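Local coordinates for protein pectinesterase A (Erwinia chrysanthemi, PDB 2NTP) that hydrolyses the methyl esters of galacturonosyl residues in pectin, releasing methanol, the first step in maceration and soft-rotting of plant tissue, at residues Leu103-Asp108 / Lys145-Val150. Sequence-based numbering, arbitrary orientation.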
ATOM      1  N   LEU A 103      -5.814  10.564  -9.224  1.00  8.79           N
ATOM      2  CA  LEU A 103      -6.858   9.549  -9.286  1.00  8.46           C
ATOM      3  C   LEU A 103      -6.921   8.729  -8.011  1.00  7.69           C
ATOM      4  O   LEU A 103      -5.981   8.720  -7.216  1.00  7.43           O
ATOM      5  CB  LEU A 103      -6.690   8.651 -10.515  1.00  9.21           C
ATOM      6  CG  LEU A 103      -5.373   7.918 -10.739  1.00  9.53           C
ATOM      7  CD1 LEU A 103      -5.339   6.634  -9.943  1.00 11.48           C
ATOM      8  CD2 LEU A 103      -5.159   7.632 -12.229  1.00  9.35           C
ATOM      9  N   THR A 104      -8.053   8.063  -7.825  1.00  7.09           N
ATOM     10  CA  THR A 104      -8.276   7.188  -6.677  1.00  6.82           C
ATOM     11  C   THR A 104      -8.303   5.741  -7.149  1.00  6.71           C
ATOM     12  O   THR A 104      -8.889   5.435  -8.193  1.00  6.85           O
ATOM     13  CB  THR A 104      -9.596   7.533  -5.966  1.00  6.78           C
ATOM     14  OG1 THR A 104      -9.558   8.896  -5.516  1.00  6.77           O
ATOM     15  CG2 THR A 104      -9.835   6.602  -4.768  1.00  7.40           C
ATOM     16  N   ILE A 105      -7.650   4.867  -6.382  1.00  6.51           N
ATOM     17  CA  ILE A 105      -7.653   3.426  -6.621  1.00  6.39           C
ATOM     18  C   ILE A 105      -8.222   2.758  -5.366  1.00  6.40           C
ATOM     19  O   ILE A 105      -7.714   2.965  -4.261  1.00  6.21           O
ATOM     20  CB  ILE A 105      -6.228   2.881  -6.895  1.00  6.63           C
ATOM     21  CG1 ILE A 105      -5.577   3.623  -8.075  1.00  6.15           C
ATOM     22  CG2 ILE A 105      -6.277   1.374  -7.152  1.00  6.62           C
ATOM     23  CD1 ILE A 105      -4.051   3.459  -8.168  1.00  6.82           C
ATOM     24  N   ARG A 106      -9.288   1.981  -5.542  1.00  6.23           N
ATOM     25  CA  ARG A 106      -9.983   1.354  -4.419  1.00  6.76           C
ATOM     26  C   ARG A 106     -10.066  -0.160  -4.552  1.00  6.52           C
ATOM     27  O   ARG A 106     -10.245  -0.691  -5.654  1.00  6.71           O
ATOM     28  CB  ARG A 106     -11.424   1.878  -4.292  1.00  6.75           C
ATOM     29  CG  ARG A 106     -11.605   3.385  -4.367  1.00  7.49           C
ATOM     30  CD  ARG A 106     -12.989   3.786  -3.831  1.00  8.27           C
ATOM     31  NE  ARG A 106     -14.075   3.050  -4.484  1.00 10.05           N
ATOM     32  CZ  ARG A 106     -15.159   3.602  -5.032  1.00 11.11           C
ATOM     33  NH1 ARG A 106     -15.351   4.919  -5.006  1.00 12.15           N
ATOM     34  NH2 ARG A 106     -16.067   2.825  -5.604  1.00 11.93           N
ATOM     35  N   ASN A 107      -9.947  -0.850  -3.419  1.00  6.35           N
ATOM     36  CA  ASN A 107     -10.544  -2.177  -3.307  1.00  6.56           C
ATOM     37  C   ASN A 107     -11.831  -2.023  -2.509  1.00  6.92           C
ATOM     38  O   ASN A 107     -11.819  -1.547  -1.367  1.00  6.77           O
ATOM     39  CB  ASN A 107      -9.603  -3.210  -2.684  1.00  6.50           C
ATOM     40  CG  ASN A 107     -10.091  -4.644  -2.904  1.00  6.07           C
ATOM     41  OD1 ASN A 107     -11.268  -4.955  -2.689  1.00  6.53           O
ATOM     42  ND2 ASN A 107      -9.191  -5.517  -3.334  1.00  5.23           N
ATOM     43  N   ASP A 108     -12.942  -2.385  -3.141  1.00  7.06           N
ATOM     44  CA  ASP A 108     -14.260  -2.134  -2.566  1.00  7.96           C
ATOM     45  C   ASP A 108     -14.790  -3.307  -1.746  1.00  8.09           C
ATOM     46  O   ASP A 108     -15.969  -3.317  -1.371  1.00  8.36           O
ATOM     47  CB  ASP A 108     -15.260  -1.740  -3.663  1.00  8.22           C
ATOM     48  CG  ASP A 108     -15.097  -0.303  -4.117  1.00  9.45           C
ATOM     49  OD1 ASP A 108     -14.411   0.485  -3.434  1.00 10.34           O
ATOM     50  OD2 ASP A 108     -15.682   0.042  -5.166  1.00 11.53           O
ATOM     51  N   LYS A 145       1.453  10.352  -7.723  1.00  7.87           N
ATOM     52  CA  LYS A 145       1.323  11.734  -7.251  1.00  8.31           C
ATOM     53  C   LYS A 145      -0.139  12.154  -7.185  1.00  8.20           C
ATOM     54  O   LYS A 145      -0.875  11.979  -8.156  1.00  8.14           O
ATOM     55  CB  LYS A 145       2.101  12.706  -8.144  1.00  8.89           C
ATOM     56  CG  LYS A 145       2.076  14.145  -7.614  1.00 11.08           C
ATOM     57  CD  LYS A 145       3.103  15.043  -8.264  1.00 15.54           C
ATOM     58  CE  LYS A 145       3.134  16.408  -7.587  1.00 15.97           C
ATOM     59  NZ  LYS A 145       3.805  16.385  -6.245  1.00 17.84           N
ATOM     60  N   ASP A 146      -0.544  12.719  -6.047  1.00  8.19           N
ATOM     61  CA  ASP A 146      -1.936  13.119  -5.826  1.00  8.34           C
ATOM     62  C   ASP A 146      -2.861  11.927  -6.097  1.00  7.91           C
ATOM     63  O   ASP A 146      -3.825  12.003  -6.868  1.00  7.64           O
ATOM     64  CB  ASP A 146      -2.283  14.339  -6.689  1.00  8.87           C
ATOM     65  CG  ASP A 146      -3.672  14.891  -6.408  1.00  9.87           C
ATOM     66  OD1 ASP A 146      -4.114  14.890  -5.238  1.00 10.47           O
ATOM     67  OD2 ASP A 146      -4.316  15.341  -7.382  1.00 12.19           O
ATOM     68  N   VAL A 147      -2.539  10.808  -5.459  1.00  7.37           N
ATOM     69  CA  VAL A 147      -3.308   9.575  -5.615  1.00  7.15           C
ATOM     70  C   VAL A 147      -3.901   9.192  -4.261  1.00  6.75           C
ATOM     71  O   VAL A 147      -3.282   9.416  -3.222  1.00  7.42           O
ATOM     72  CB  VAL A 147      -2.421   8.425  -6.171  1.00  7.06           C
ATOM     73  CG1 VAL A 147      -3.114   7.072  -6.058  1.00  8.39           C
ATOM     74  CG2 VAL A 147      -2.045   8.697  -7.632  1.00  7.06           C
ATOM     75  N   SER A 148      -5.111   8.647  -4.290  1.00  6.14           N
ATOM     76  CA  SER A 148      -5.763   8.130  -3.093  1.00  5.88           C
ATOM     77  C   SER A 148      -5.908   6.629  -3.216  1.00  5.75           C
ATOM     78  O   SER A 148      -6.417   6.149  -4.221  1.00  5.41           O
ATOM     79  CB  SER A 148      -7.139   8.774  -2.923  1.00  5.99           C
ATOM     80  OG  SER A 148      -7.856   8.181  -1.846  1.00  6.36           O
ATOM     81  N   LEU A 149      -5.450   5.899  -2.197  1.00  5.24           N
ATOM     82  CA  LEU A 149      -5.554   4.441  -2.166  1.00  4.61           C
ATOM     83  C   LEU A 149      -6.486   4.026  -1.040  1.00  4.77           C
ATOM     84  O   LEU A 149      -6.266   4.391   0.122  1.00  4.49           O
ATOM     85  CB  LEU A 149      -4.177   3.803  -1.961  1.00  4.80           C
ATOM     86  CG  LEU A 149      -3.057   4.198  -2.925  1.00  4.22           C
ATOM     87  CD1 LEU A 149      -1.778   3.439  -2.572  1.00  5.52           C
ATOM     88  CD2 LEU A 149      -3.462   3.946  -4.373  1.00  4.72           C
ATOM     89  N   VAL A 150      -7.523   3.272  -1.388  1.00  4.86           N
ATOM     90  CA  VAL A 150      -8.585   2.936  -0.437  1.00  5.09           C
ATOM     91  C   VAL A 150      -8.701   1.439  -0.191  1.00  5.45           C
ATOM     92  O   VAL A 150      -8.808   0.650  -1.129  1.00  5.41           O
ATOM     93  CB  VAL A 150      -9.955   3.477  -0.919  1.00  5.16           C
ATOM     94  CG1 VAL A 150     -11.065   3.020   0.006  1.00  5.57           C
ATOM     95  CG2 VAL A 150      -9.922   5.015  -1.023  1.00  5.11           C
TER
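I105 is gripped through both backbone polar atoms by the strand beside it: its N donates to S148 O (2.8 Å), and its O accepts V150 N (2.9 Å). S148 N to L103 O and N107 N to V150 O extend this ladder of parallel strands in both directions, while L103 N reaches D146 O only weakly. The CA-H groups of T104 and L149 add contacts to S148 O and I105 O.

Apolar packing occupies the face carrying L103, I105, V147 and L149. I105 and L149 run alongside each other from neighbouring strands, with L149 CD2 3.9 Å from I105 CD1; V147 CG1 comes to 4.3 Å from I105 CD1. These like-on-like aliphatic rows are the internal stacks of a right-handed parallel beta-helix, the fold of the pectinesterase family.

On the other face, T104 OG1 passes S148 CB at 3.5 Å, a van der Waals contact, as the hydroxyl bonds to R62 O. With R106 CG beside the backbone N (chi1 -47°), the start of the chain runs alongside V150, CG to CB 3.8 Å. A bend at chi3 then lets the guanidinium take D108 side-on, NE to OD1 and NH2 to OD2 (2.8 Å), a two-pronged salt bridge that fixes its rotation.

N107 ND2 bonds to T71 O and V131 O, tying the strand end to nearby loops; its side chain is about 8 Å from that of the proton donor D154. At D146 the chain bends from one sheet of the helix into the next, and D146 OD2 bonds to S102 OG. Within their parallel sheet, strands 103-107 and 147-150 are flanked by 65-69, where R106 touches V66 and A68, and by 169-172, where L149 meets I170.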